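PDB 3GDE: DNA ligase, which probably seals nicks in double-stranded DNA during replication, recombination and repair, joining a 3'-hydroxyl to a 5'-phosphate at the cost of ATP. Local coordinates for residues R28-L33 against I179-R184; D125-L130 against I140-G145; E172-D177 against D455-K460; S443-S448 against F471-L476. All blocks are in the same frame, centred on the assembly; numbering follows the deposited sequence.

Interaction 1 (R28-L33 against I179-R184); sequences RIAAFL and IARAFR
Ala30 lays its methyl on the last turn of helix 172-182, with CB 3.7 Å from the backbone N of Ala182. The same methyl meets the aliphatic run of Arg181, and Ala30 CB is 3.8 Å from Arg181 CB. Arg181 has CG anti to the backbone N (chi1 -173°) and stays extended to NE. Its CB, CG and CD therefore run alongside the methyl, and the guanidinium is carried past it.

Ala182 answers from the other helix: its CB stands 3.4 Å from Ala30 O. Two alanines facing each other let the backbones come very near, and the CA atoms of Ala30 and Ala182 are 4.5 Å apart.

About a turn on from Ala30, Leu33 meets Ile179, which lies a turn before Ala182. The two side chains cross obliquely, with Leu33 CD2 4.0 Å from Ile179 CG1. Leu33 also leans its CB towards Ala182 CB.

Phe183 is the first residue to leave the helical path. Its ring reaches back so that CZ comes 3.8 Å from Leu33 O. The CB of Ala182 lies over one face of this ring, towards the rim.

No hydrogen bond joins the two segments, but Ala182 O is bonded by Gln34 NE2 just beyond them. Helix 39-49 packs on Leu33 through Leu42 and Val45, and helix 200-216 packs on Ile179 and Phe183. The contact is a close helix-helix packing through small residues, within the all-helical N-terminal DNA-binding domain of the ligase.

Interaction 2 (D125-L130 against I140-G145); sequences DEIASL and IMLLTG
Leu142 points its CD1 into a group of three side chains, Glu126 and Ile127 of helix 117-129 and Leu130 just past its end. Leu130 meets it tip to tip, with Leu130 CD1 3.9 Å from Leu142 CD1. Ile127 instead slides past Leu142 in the opposite direction, and Ile127 CG1 is 3.8 Å from Leu142 CD1. The third, Glu126, crosses Leu142 at about a right angle. Its CG is anti to the backbone N (chi1 178°) and the chain stays extended, which lays the carboxylate against the leucine: Glu126 CD is 3.5 Å from Leu142 CD1, and Glu126 OE2 is 3.7 Å from Leu142 CD2. The carboxylate finds its charge partner next to the contact, where OE1 makes a salt bridge to Arg138. With a glutamine at Glu126, the charge on Arg138 is likely to lose this mate.

Ile127 also turns across Leu143, with Ile127 CD1 3.8 Å from Leu143 CD2. Val64 touches both of these residues from a nearby loop.

Within helix 135-149, Ile140 O takes two donors from opposite faces of its plane, Thr144 N and Thr144 OG1. The hydroxyl bond, Thr144 OG1 to Ile140 O, is 2.7 Å long.

The axes of helical segments 125-129 and 140-145 approach to 10.3 Å, at 167°. Helices 117-129 and 135-149 thus form an antiparallel helical hairpin of the N-terminal domain, closed by a short connection.

Interaction 3 (E172-D177 against D455-K460); sequences EGIMRD and DPVTGK
Gly173 and Ile174 offer backbone N-H groups from the first turn of helix 172-182 to a loop of the C-terminal OB-fold domain, the link between strands 446-454 and 461-467. Gly173 N bonds to Pro456 O at 3.2 Å, with an angle of 165° at the hydrogen. Ile174 N bonds to Val457 O at 3.3 Å, on a lone pair in the carbonyl plane. N-H groups at a helix start lack acceptors within their own helix, and here the other domain supplies them. Gly173 has its CA 3.9 Å from that of Val457, and a CB on it would clash with Val457 CB.

The loop is shaped by its own side chains. Asp455 OD1 accepts from Val457 N at 3.1 Å, an Asx turn. Thr458 OG1 accepts from Lys460 N, an ST turn, and bonds only weakly to Asp455 OD2.

Glu172 is bent at chi2 (87°), and its carboxylate leads away from the loop. OE1 makes a salt bridge to Lys52, and OE2 is hydrogen-bonded with Tyr194 OH. Ile174 and Val457 cross at about a right angle, with Ile174 CG1 4.2 Å from Val457 CG2 and 3.4 Å from Val457 O.

Interaction 4 (S443-S448 against F471-L476); sequences SHWLSS and FTEEDL
Trp445 lays a face of its indole on helix backbone rather than on another ring. Glu473 O stands 3.9 Å above the ring plane, and Leu476 CB lies over the same face. The opposite face meets NE2 of the neighbouring His444. The CG of Trp445 is anti to its carbonyl carbon (chi1 -67°), which swings the indole over the first turn of helix 473-483.

The far end of the ring meets Glu473, with Trp445 CH2 3.6 Å from Glu473 CB. The Glu473 side chain runs aslant to the indole, and its carboxylate plane is turned 63° from the ring. Leu476 crosses the indole at about a right angle, and Trp445 CG is 4.1 Å from Leu476 CB. The far end of Leu476 reaches the strand, where its CD2 is 3.3 Å from Leu446 O. Replacing Trp445 by a serine is likely to open a gap over the helix start and leave the side chains of Glu473 and Leu476 freer to turn.

The helix start is fixed by a capping box. Asp475 N bonds to Thr472 OG1 at 3.0 Å, and Thr472 N bonds to Asp475 OD2 at 3.0 Å.

Thr480, one turn on, uses its OG1 to bond with both Leu476 O and Leu446 N. Ser447 and Ser448 form a classic beta bulge opposite Glu436 of strand 428-437. Leu446 packs on Phe483 of helix 473-483 and on Val495 and Phe497 of strand 494-497, so the start of strand 446-454 is held between that helix and that strand.

In the fold
Interactions 1 and 3 share helix 172-182 and touch directly, with Ile29 CD1 3.8 Å from Ile174 CG2. Their centres are 14 Å apart. Interaction 3 joins the first turn of that helix to the C-terminal domain, consistent with the closed conformation of this ligase. It is also near the probable ATP site: the side chains of Glu172 and Arg272, and those of Pro456 and Arg414, are each about 11 Å apart. Interaction 4 packs the start of strand 446-454, whose end leads into the loop of interaction 3; their centres are 34 Å apart. Interaction 2 stands apart, its centre 30 Å from that of interaction 3.

Interaction 1 (R28-L33 against I179-R184)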
loop_
_atom_site.group_PDB
_atom_site.type_symbol
_atom_site.label_atom_id
_atom_site.label_comp_id
_atom_site.label_asym_id
_atom_site.label_seq_id
_atom_site.Cartn_x
_atom_site.Cartn_y
_atom_site.Cartn_z
ATOM N N ARG A 28 25.451 3.687 -3.002
ATOM C CA ARG A 28 25.243 4.621 -4.108
ATOM C C ARG A 28 24.164 5.654 -3.819
ATOM O O ARG A 28 24.363 6.843 -4.062
ATOM C CB ARG A 28 24.902 3.884 -5.404
ATOM C CG ARG A 28 26.040 3.055 -5.965
ATOM C CD ARG A 28 27.112 3.945 -6.568
ATOM N NE ARG A 28 26.819 4.340 -7.944
ATOM C CZ ARG A 28 27.606 4.070 -8.984
ATOM N NH1 ARG A 28 28.748 3.409 -8.807
ATOM N NH2 ARG A 28 27.259 4.479 -10.201
ATOM N N ILE A 29 23.031 5.197 -3.294
ATOM C CA ILE A 29 21.892 6.078 -3.003
ATOM C C ILE A 29 22.180 7.054 -1.861
ATOM O O ILE A 29 21.801 8.218 -1.946
ATOM C CB ILE A 29 20.588 5.275 -2.728
ATOM C CG1 ILE A 29 20.170 4.515 -3.995
ATOM C CG2 ILE A 29 19.446 6.212 -2.208
ATOM C CD1 ILE A 29 19.056 3.485 -3.763
ATOM N N ALA A 30 22.846 6.571 -0.806
ATOM C CA ALA A 30 23.295 7.416 0.304
ATOM C C ALA A 30 24.203 8.537 -0.168
ATOM O O ALA A 30 23.987 9.700 0.181
ATOM C CB ALA A 30 24.016 6.574 1.379
ATOM N N ALA A 31 25.212 8.181 -0.960
ATOM C CA ALA A 31 26.145 9.156 -1.544
ATOM C C ALA A 31 25.432 10.258 -2.311
ATOM O O ALA A 31 25.737 11.435 -2.124
ATOM C CB ALA A 31 27.196 8.444 -2.452
ATOM N N PHE A 32 24.484 9.874 -3.168
ATOM C CA PHE A 32 23.665 10.831 -3.934
ATOM C C PHE A 32 22.851 11.768 -3.044
ATOM O O PHE A 32 22.855 12.986 -3.239
ATOM C CB PHE A 32 22.713 10.076 -4.876
ATOM C CG PHE A 32 22.064 10.949 -5.918
ATOM C CD1 PHE A 32 22.771 11.342 -7.059
ATOM C CD2 PHE A 32 20.736 11.363 -5.772
ATOM C CE1 PHE A 32 22.164 12.141 -8.033
ATOM C CE2 PHE A 32 20.121 12.174 -6.739
ATOM C CZ PHE A 32 20.837 12.569 -7.865
ATOM N N LEU A 33 22.149 11.182 -2.073
ATOM C CA LEU A 33 21.293 11.920 -1.142
ATOM C C LEU A 33 22.068 12.967 -0.325
ATOM O O LEU A 33 21.572 14.067 -0.085
ATOM C CB LEU A 33 20.584 10.927 -0.201
ATOM C CG LEU A 33 19.148 10.402 -0.437
ATOM C CD1 LEU A 33 18.650 10.377 -1.901
ATOM C CD2 LEU A 33 18.940 9.064 0.262
ATOM N N ILE A 179 19.058 6.309 3.683
ATOM C CA ILE A 179 18.824 7.528 4.450
ATOM C C ILE A 179 19.593 7.492 5.768
ATOM O O ILE A 179 20.164 8.509 6.190
ATOM C CB ILE A 179 17.319 7.769 4.702
ATOM C CG1 ILE A 179 16.632 8.205 3.396
ATOM C CG2 ILE A 179 17.102 8.827 5.805
ATOM C CD1 ILE A 179 15.117 7.991 3.387
ATOM N N ALA A 180 19.597 6.326 6.418
ATOM C CA ALA A 180 20.386 6.127 7.636
ATOM C C ALA A 180 21.895 6.308 7.384
ATOM O O ALA A 180 22.579 6.976 8.155
ATOM C CB ALA A 180 20.098 4.760 8.243
ATOM N N ARG A 181 22.392 5.708 6.301
ATOM C CA ARG A 181 23.797 5.793 5.916
ATOM C C ARG A 181 24.229 7.234 5.595
ATOM O O ARG A 181 25.272 7.691 6.075
ATOM C CB ARG A 181 24.066 4.871 4.723
ATOM C CG ARG A 181 25.543 4.742 4.344
ATOM C CD ARG A 181 25.732 3.755 3.218
ATOM N NE ARG A 181 27.129 3.609 2.830
ATOM C CZ ARG A 181 27.968 2.716 3.352
ATOM N NH1 ARG A 181 27.557 1.884 4.304
ATOM N NH2 ARG A 181 29.228 2.659 2.927
ATOM N N ALA A 182 23.403 7.940 4.817
ATOM C CA ALA A 182 23.687 9.289 4.342
ATOM C C ALA A 182 23.794 10.304 5.468
ATOM O O ALA A 182 24.666 11.181 5.445
ATOM C CB ALA A 182 22.611 9.745 3.343
ATOM N N PHE A 183 22.901 10.188 6.442
ATOM C CA PHE A 183 22.734 11.231 7.445
ATOM C C PHE A 183 23.062 10.789 8.866
ATOM O O PHE A 183 22.612 11.415 9.829
ATOM C CB PHE A 183 21.320 11.826 7.359
ATOM C CG PHE A 183 20.982 12.382 6.003
ATOM C CD1 PHE A 183 21.701 13.462 5.475
ATOM C CD2 PHE A 183 19.951 11.832 5.247
ATOM C CE1 PHE A 183 21.394 13.979 4.212
ATOM C CE2 PHE A 183 19.643 12.345 3.988
ATOM C CZ PHE A 183 20.366 13.418 3.473
ATOM N N ARG A 184 23.856 9.725 8.986
ATOM C CA ARG A 184 24.404 9.278 10.271
ATOM C C ARG A 184 23.306 9.029 11.300
ATOM O O ARG A 184 23.302 9.616 12.389
ATOM C CB ARG A 184 25.436 10.285 10.806
ATOM C CG ARG A 184 26.895 9.834 10.719
ATOM C CD ARG A 184 27.334 9.417 9.315
ATOM N NE ARG A 184 28.255 8.277 9.356
ATOM C CZ ARG A 184 29.057 7.901 8.360
ATOM N NH1 ARG A 184 29.090 8.571 7.215
ATOM N NH2 ARG A 184 29.842 6.847 8.517
#

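Interaction 2 (D125-L130 against I140-G145)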
loop_
_atom_site.group_PDB
_atom_site.type_symbol
_atom_site.label_atom_id
_atom_site.label_comp_id
_atom_site.label_asym_id
_atom_site.label_seq_id
_atom_site.Cartn_x
_atom_site.Cartn_y
_atom_site.Cartn_z
ATOM N N ASP A 125 1.620 18.364 -9.501
ATOM C CA ASP A 125 0.650 18.960 -8.578
ATOM C C ASP A 125 -0.551 19.568 -9.311
ATOM O O ASP A 125 -1.687 19.431 -8.852
ATOM C CB ASP A 125 1.312 19.978 -7.638
ATOM C CG ASP A 125 2.200 19.316 -6.567
ATOM O OD1 ASP A 125 2.271 18.069 -6.490
ATOM O OD2 ASP A 125 2.825 20.055 -5.784
ATOM N N GLU A 126 -0.310 20.212 -10.460
ATOM C CA GLU A 126 -1.412 20.685 -11.291
ATOM C C GLU A 126 -2.262 19.534 -11.846
ATOM O O GLU A 126 -3.480 19.580 -11.754
ATOM C CB GLU A 126 -0.949 21.570 -12.446
ATOM C CG GLU A 126 -2.168 21.964 -13.283
ATOM C CD GLU A 126 -1.914 22.955 -14.389
ATOM O OE1 GLU A 126 -2.913 23.297 -15.050
ATOM O OE2 GLU A 126 -0.754 23.378 -14.609
ATOM N N ILE A 127 -1.614 18.525 -12.429
ATOM C CA ILE A 127 -2.302 17.345 -12.939
ATOM C C ILE A 127 -3.209 16.700 -11.887
ATOM O O ILE A 127 -4.372 16.427 -12.172
ATOM C CB ILE A 127 -1.305 16.303 -13.545
ATOM C CG1 ILE A 127 -0.762 16.805 -14.889
ATOM C CG2 ILE A 127 -1.984 14.963 -13.735
ATOM C CD1 ILE A 127 0.508 16.081 -15.400
ATOM N N ALA A 128 -2.684 16.486 -10.678
ATOM C CA ALA A 128 -3.466 15.950 -9.547
ATOM C C ALA A 128 -4.730 16.756 -9.165
ATOM O O ALA A 128 -5.723 16.186 -8.697
ATOM C CB ALA A 128 -2.569 15.755 -8.330
ATOM N N SER A 129 -4.698 18.069 -9.363
ATOM C CA SER A 129 -5.828 18.940 -9.002
ATOM C C SER A 129 -6.985 18.951 -10.022
ATOM O O SER A 129 -8.079 19.459 -9.728
ATOM C CB SER A 129 -5.338 20.370 -8.751
ATOM O OG SER A 129 -4.782 20.923 -9.932
ATOM N N LEU A 130 -6.753 18.380 -11.203
ATOM C CA LEU A 130 -7.691 18.525 -12.312
ATOM C C LEU A 130 -8.855 17.544 -12.249
ATOM O O LEU A 130 -8.663 16.336 -12.301
ATOM C CB LEU A 130 -6.967 18.412 -13.658
ATOM C CG LEU A 130 -5.863 19.426 -13.964
ATOM C CD1 LEU A 130 -5.326 19.165 -15.349
ATOM C CD2 LEU A 130 -6.329 20.877 -13.829
ATOM N N ILE A 140 -3.436 15.413 -20.580
ATOM C CA ILE A 140 -2.667 14.999 -21.746
ATOM C C ILE A 140 -1.806 16.168 -22.265
ATOM O O ILE A 140 -0.641 15.980 -22.592
ATOM C CB ILE A 140 -3.588 14.405 -22.853
ATOM C CG1 ILE A 140 -4.224 13.094 -22.355
ATOM C CG2 ILE A 140 -2.815 14.183 -24.159
ATOM C CD1 ILE A 140 -5.496 12.641 -23.129
ATOM N N MET A 141 -2.371 17.374 -22.305
ATOM C CA MET A 141 -1.615 18.541 -22.759
ATOM C C MET A 141 -0.443 18.884 -21.839
ATOM O O MET A 141 0.629 19.241 -22.313
ATOM C CB MET A 141 -2.544 19.748 -22.968
ATOM C CG MET A 141 -3.532 19.570 -24.134
ATOM S SD MET A 141 -2.756 18.789 -25.574
ATOM C CE MET A 141 -1.630 20.101 -26.052
ATOM N N LEU A 142 -0.644 18.745 -20.529
ATOM C CA LEU A 142 0.421 18.957 -19.541
ATOM C C LEU A 142 1.536 17.923 -19.631
ATOM O O LEU A 142 2.712 18.269 -19.588
ATOM C CB LEU A 142 -0.148 19.012 -18.123
ATOM C CG LEU A 142 -0.935 20.280 -17.772
ATOM C CD1 LEU A 142 -1.703 20.092 -16.465
ATOM C CD2 LEU A 142 -0.011 21.513 -17.718
ATOM N N LEU A 143 1.162 16.655 -19.758
ATOM C CA LEU A 143 2.127 15.583 -20.001
ATOM C C LEU A 143 2.883 15.763 -21.322
ATOM O O LEU A 143 4.085 15.521 -21.374
ATOM C CB LEU A 143 1.418 14.224 -20.005
ATOM C CG LEU A 143 0.785 13.712 -18.715
ATOM C CD1 LEU A 143 -0.153 12.544 -19.033
ATOM C CD2 LEU A 143 1.856 13.318 -17.668
ATOM N N THR A 144 2.160 16.150 -22.378
ATOM C CA THR A 144 2.712 16.474 -23.705
ATOM C C THR A 144 3.748 17.603 -23.656
ATOM O O THR A 144 4.767 17.549 -24.348
ATOM C CB THR A 144 1.579 16.879 -24.688
ATOM O OG1 THR A 144 0.711 15.764 -24.905
ATOM C CG2 THR A 144 2.125 17.366 -26.050
ATOM N N GLY A 145 3.480 18.620 -22.839
ATOM C CA GLY A 145 4.414 19.706 -22.643
ATOM C C GLY A 145 5.681 19.242 -21.959
ATOM O O GLY A 145 6.771 19.741 -22.259
#

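Interaction 3 (E172-D177 against D455-K460)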
loop_
_atom_site.group_PDB
_atom_site.type_symbol
_atom_site.label_atom_id
_atom_site.label_comp_id
_atom_site.label_asym_id
_atom_site.label_seq_id
_atom_site.Cartn_x
_atom_site.Cartn_y
_atom_site.Cartn_z
ATOM N N GLU A 172 11.651 -0.113 -0.083
ATOM C CA GLU A 172 11.540 0.629 1.161
ATOM C C GLU A 172 12.733 0.365 2.070
ATOM O O GLU A 172 13.245 1.291 2.699
ATOM C CB GLU A 172 10.256 0.193 1.875
ATOM C CG GLU A 172 9.427 1.330 2.426
ATOM C CD GLU A 172 8.449 1.891 1.415
ATOM O OE1 GLU A 172 8.892 2.373 0.339
ATOM O OE2 GLU A 172 7.226 1.871 1.717
ATOM N N GLY A 173 13.167 -0.898 2.126
ATOM C CA GLY A 173 14.288 -1.333 2.959
ATOM C C GLY A 173 15.610 -0.685 2.564
ATOM O O GLY A 173 16.350 -0.184 3.407
ATOM N N ILE A 174 15.910 -0.693 1.270
ATOM C CA ILE A 174 17.112 -0.025 0.780
ATOM C C ILE A 174 17.065 1.479 1.088
ATOM O O ILE A 174 18.039 2.043 1.597
ATOM C CB ILE A 174 17.339 -0.311 -0.705
ATOM C CG1 ILE A 174 17.809 -1.759 -0.871
ATOM C CG2 ILE A 174 18.330 0.700 -1.316
ATOM C CD1 ILE A 174 17.753 -2.275 -2.299
ATOM N N MET A 175 15.920 2.110 0.839
ATOM C CA MET A 175 15.765 3.542 1.111
ATOM C C MET A 175 15.939 3.946 2.581
ATOM O O MET A 175 16.601 4.947 2.860
ATOM C CB MET A 175 14.445 4.063 0.560
ATOM C CG MET A 175 14.443 4.203 -0.948
ATOM S SD MET A 175 15.797 5.221 -1.579
ATOM C CE MET A 175 15.425 6.784 -0.757
ATOM N N ARG A 176 15.338 3.176 3.498
ATOM C CA ARG A 176 15.528 3.358 4.951
ATOM C C ARG A 176 17.023 3.307 5.276
ATOM O O ARG A 176 17.545 4.183 5.957
ATOM C CB ARG A 176 14.751 2.289 5.763
ATOM C CG ARG A 176 15.344 1.976 7.164
ATOM C CD ARG A 176 14.842 0.675 7.815
ATOM N NE ARG A 176 14.762 -0.450 6.879
ATOM C CZ ARG A 176 15.542 -1.533 6.892
ATOM N NH1 ARG A 176 16.492 -1.680 7.814
ATOM N NH2 ARG A 176 15.368 -2.484 5.974
ATOM N N ASP A 177 17.695 2.287 4.752
ATOM C CA ASP A 177 19.107 2.045 5.014
ATOM C C ASP A 177 20.005 3.126 4.405
ATOM O O ASP A 177 21.031 3.492 4.992
ATOM C CB ASP A 177 19.519 0.666 4.479
ATOM C CG ASP A 177 18.960 -0.493 5.304
ATOM O OD1 ASP A 177 18.400 -0.262 6.390
ATOM O OD2 ASP A 177 19.095 -1.654 4.865
ATOM N N ASP A 455 8.980 -8.371 -2.212
ATOM C CA ASP A 455 10.197 -8.272 -1.421
ATOM C C ASP A 455 10.309 -6.803 -1.030
ATOM O O ASP A 455 10.612 -5.962 -1.873
ATOM C CB ASP A 455 11.405 -8.726 -2.246
ATOM C CG ASP A 455 12.742 -8.589 -1.495
ATOM O OD1 ASP A 455 12.806 -7.941 -0.430
ATOM O OD2 ASP A 455 13.745 -9.138 -1.989
ATOM N N PRO A 456 10.027 -6.478 0.245
ATOM C CA PRO A 456 9.956 -5.073 0.656
ATOM C C PRO A 456 11.310 -4.334 0.717
ATOM O O PRO A 456 11.315 -3.113 0.799
ATOM C CB PRO A 456 9.309 -5.150 2.041
ATOM C CG PRO A 456 9.728 -6.466 2.560
ATOM C CD PRO A 456 9.746 -7.385 1.369
ATOM N N VAL A 457 12.434 -5.047 0.673
ATOM C CA VAL A 457 13.723 -4.352 0.618
ATOM C C VAL A 457 14.092 -3.854 -0.786
ATOM O O VAL A 457 14.573 -2.726 -0.936
ATOM C CB VAL A 457 14.916 -5.067 1.387
ATOM C CG1 VAL A 457 14.462 -6.291 2.188
ATOM C CG2 VAL A 457 16.143 -5.341 0.470
ATOM N N THR A 458 13.816 -4.673 -1.801
ATOM C CA THR A 458 14.142 -4.339 -3.179
ATOM C C THR A 458 12.940 -3.865 -4.010
ATOM O O THR A 458 13.110 -3.341 -5.116
ATOM C CB THR A 458 14.782 -5.549 -3.904
ATOM O OG1 THR A 458 13.831 -6.623 -3.981
ATOM C CG2 THR A 458 16.040 -6.026 -3.169
ATOM N N GLY A 459 11.731 -4.081 -3.488
ATOM C CA GLY A 459 10.490 -3.852 -4.235
ATOM C C GLY A 459 10.238 -4.831 -5.383
ATOM O O GLY A 459 9.322 -4.643 -6.186
ATOM N N LYS A 460 11.060 -5.868 -5.483
ATOM C CA LYS A 460 10.879 -6.874 -6.534
ATOM C C LYS A 460 9.675 -7.778 -6.241
ATOM O O LYS A 460 9.339 -8.014 -5.082
ATOM C CB LYS A 460 12.161 -7.687 -6.725
ATOM C CG LYS A 460 13.269 -6.895 -7.425
ATOM C CD LYS A 460 14.660 -7.382 -7.053
ATOM C CE LYS A 460 15.260 -8.243 -8.133
ATOM N NZ LYS A 460 16.740 -8.391 -7.954
#

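Interaction 4 (S443-S448 against F471-L476)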
loop_
_atom_site.group_PDB
_atom_site.type_symbol
_atom_site.label_atom_id
_atom_site.label_comp_id
_atom_site.label_asym_id
_atom_site.label_seq_id
_atom_site.Cartn_x
_atom_site.Cartn_y
_atom_site.Cartn_z
ATOM N N SER A 443 -11.414 -17.709 -25.798
ATOM C CA SER A 443 -10.214 -17.102 -26.381
ATOM C C SER A 443 -10.114 -15.594 -26.172
ATOM O O SER A 443 -9.013 -15.046 -26.104
ATOM C CB SER A 443 -10.193 -17.398 -27.881
ATOM O OG SER A 443 -9.011 -16.917 -28.496
ATOM N N HIS A 444 -11.268 -14.935 -26.088
ATOM C CA HIS A 444 -11.350 -13.479 -25.912
ATOM C C HIS A 444 -11.180 -13.034 -24.448
ATOM O O HIS A 444 -11.208 -11.837 -24.153
ATOM C CB HIS A 444 -12.676 -12.955 -26.480
ATOM C CG HIS A 444 -13.885 -13.505 -25.788
ATOM N ND1 HIS A 444 -14.299 -14.810 -25.939
ATOM C CD2 HIS A 444 -14.768 -12.926 -24.939
ATOM C CE1 HIS A 444 -15.384 -15.015 -25.211
ATOM N NE2 HIS A 444 -15.690 -13.886 -24.595
ATOM N N TRP A 445 -11.009 -14.001 -23.548
ATOM C CA TRP A 445 -10.766 -13.724 -22.136
ATOM C C TRP A 445 -9.437 -14.286 -21.661
ATOM O O TRP A 445 -9.000 -15.346 -22.114
ATOM C CB TRP A 445 -11.853 -14.342 -21.254
ATOM C CG TRP A 445 -13.221 -13.769 -21.398
ATOM C CD1 TRP A 445 -13.546 -12.471 -21.667
ATOM C CD2 TRP A 445 -14.463 -14.473 -21.239
ATOM N NE1 TRP A 445 -14.914 -12.330 -21.714
ATOM C CE2 TRP A 445 -15.500 -13.540 -21.447
ATOM C CE3 TRP A 445 -14.797 -15.806 -20.954
ATOM C CZ2 TRP A 445 -16.852 -13.894 -21.379
ATOM C CZ3 TRP A 445 -16.144 -16.157 -20.889
ATOM C CH2 TRP A 445 -17.153 -15.200 -21.099
ATOM N N LEU A 446 -8.814 -13.577 -20.723
ATOM C CA LEU A 446 -7.767 -14.169 -19.899
ATOM C C LEU A 446 -8.424 -15.220 -19.003
ATOM O O LEU A 446 -9.513 -14.989 -18.472
ATOM C CB LEU A 446 -7.078 -13.099 -19.059
ATOM C CG LEU A 446 -6.284 -12.039 -19.822
ATOM C CD1 LEU A 446 -6.051 -10.845 -18.917
ATOM C CD2 LEU A 446 -4.963 -12.596 -20.365
ATOM N N SER A 447 -7.784 -16.376 -18.860
ATOM C CA SER A 447 -8.372 -17.484 -18.099
ATOM C C SER A 447 -7.576 -17.830 -16.841
ATOM O O SER A 447 -8.122 -18.387 -15.884
ATOM C CB SER A 447 -8.507 -18.725 -18.985
ATOM O OG SER A 447 -7.233 -19.243 -19.339
ATOM N N SER A 448 -6.293 -17.470 -16.857
ATOM C CA SER A 448 -5.312 -17.867 -15.850
ATOM C C SER A 448 -4.396 -16.683 -15.499
ATOM O O SER A 448 -4.071 -15.881 -16.377
ATOM C CB SER A 448 -4.480 -18.992 -16.436
ATOM O OG SER A 448 -3.674 -19.571 -15.460
ATOM N N PHE A 471 -13.340 -17.874 -10.501
ATOM C CA PHE A 471 -13.785 -16.772 -11.376
ATOM C C PHE A 471 -15.152 -17.046 -12.007
ATOM O O PHE A 471 -15.389 -18.145 -12.505
ATOM C CB PHE A 471 -12.787 -16.551 -12.526
ATOM C CG PHE A 471 -11.398 -16.193 -12.088
ATOM C CD1 PHE A 471 -11.072 -14.879 -11.742
ATOM C CD2 PHE A 471 -10.397 -17.157 -12.064
ATOM C CE1 PHE A 471 -9.783 -14.544 -11.354
ATOM C CE2 PHE A 471 -9.110 -16.831 -11.672
ATOM C CZ PHE A 471 -8.804 -15.516 -11.306
ATOM N N THR A 472 -16.043 -16.054 -11.998
ATOM C CA THR A 472 -17.240 -16.097 -12.855
ATOM C C THR A 472 -16.829 -15.607 -14.230
ATOM O O THR A 472 -15.737 -15.060 -14.398
ATOM C CB THR A 472 -18.360 -15.170 -12.373
ATOM O OG1 THR A 472 -17.911 -13.812 -12.416
ATOM C CG2 THR A 472 -18.794 -15.513 -10.967
ATOM N N GLU A 473 -17.694 -15.771 -15.220
ATOM C CA GLU A 473 -17.312 -15.320 -16.547
ATOM C C GLU A 473 -17.369 -13.815 -16.722
ATOM O O GLU A 473 -16.600 -13.259 -17.496
ATOM C CB GLU A 473 -18.006 -16.095 -17.677
ATOM C CG GLU A 473 -19.509 -16.146 -17.676
ATOM C CD GLU A 473 -20.026 -16.910 -18.897
ATOM O OE1 GLU A 473 -20.993 -16.423 -19.546
ATOM O OE2 GLU A 473 -19.438 -17.979 -19.218
ATOM N N GLU A 474 -18.238 -13.153 -15.965
ATOM C CA GLU A 474 -18.207 -11.706 -15.906
ATOM C C GLU A 474 -16.914 -11.200 -15.215
ATOM O O GLU A 474 -16.354 -10.187 -15.634
ATOM C CB GLU A 474 -19.489 -11.130 -15.284
ATOM C CG GLU A 474 -19.584 -11.228 -13.770
ATOM C CD GLU A 474 -20.938 -10.791 -13.225
ATOM O OE1 GLU A 474 -21.636 -11.638 -12.608
ATOM O OE2 GLU A 474 -21.300 -9.604 -13.409
ATOM N N ASP A 475 -16.438 -11.918 -14.191
ATOM C CA ASP A 475 -15.108 -11.675 -13.614
ATOM C C ASP A 475 -14.055 -11.649 -14.709
ATOM O O ASP A 475 -13.265 -10.719 -14.778
ATOM C CB ASP A 475 -14.712 -12.756 -12.600
ATOM C CG ASP A 475 -15.282 -12.517 -11.224
ATOM O OD1 ASP A 475 -15.497 -11.351 -10.838
ATOM O OD2 ASP A 475 -15.506 -13.509 -10.508
ATOM N N LEU A 476 -14.057 -12.672 -15.562
ATOM C CA LEU A 476 -13.079 -12.776 -16.653
ATOM C C LEU A 476 -13.236 -11.682 -17.706
ATOM O O LEU A 476 -12.250 -11.201 -18.237
ATOM C CB LEU A 476 -13.111 -14.165 -17.307
ATOM C CG LEU A 476 -12.739 -15.353 -16.406
ATOM C CD1 LEU A 476 -12.813 -16.685 -17.162
ATOM C CD2 LEU A 476 -11.357 -15.156 -15.753
#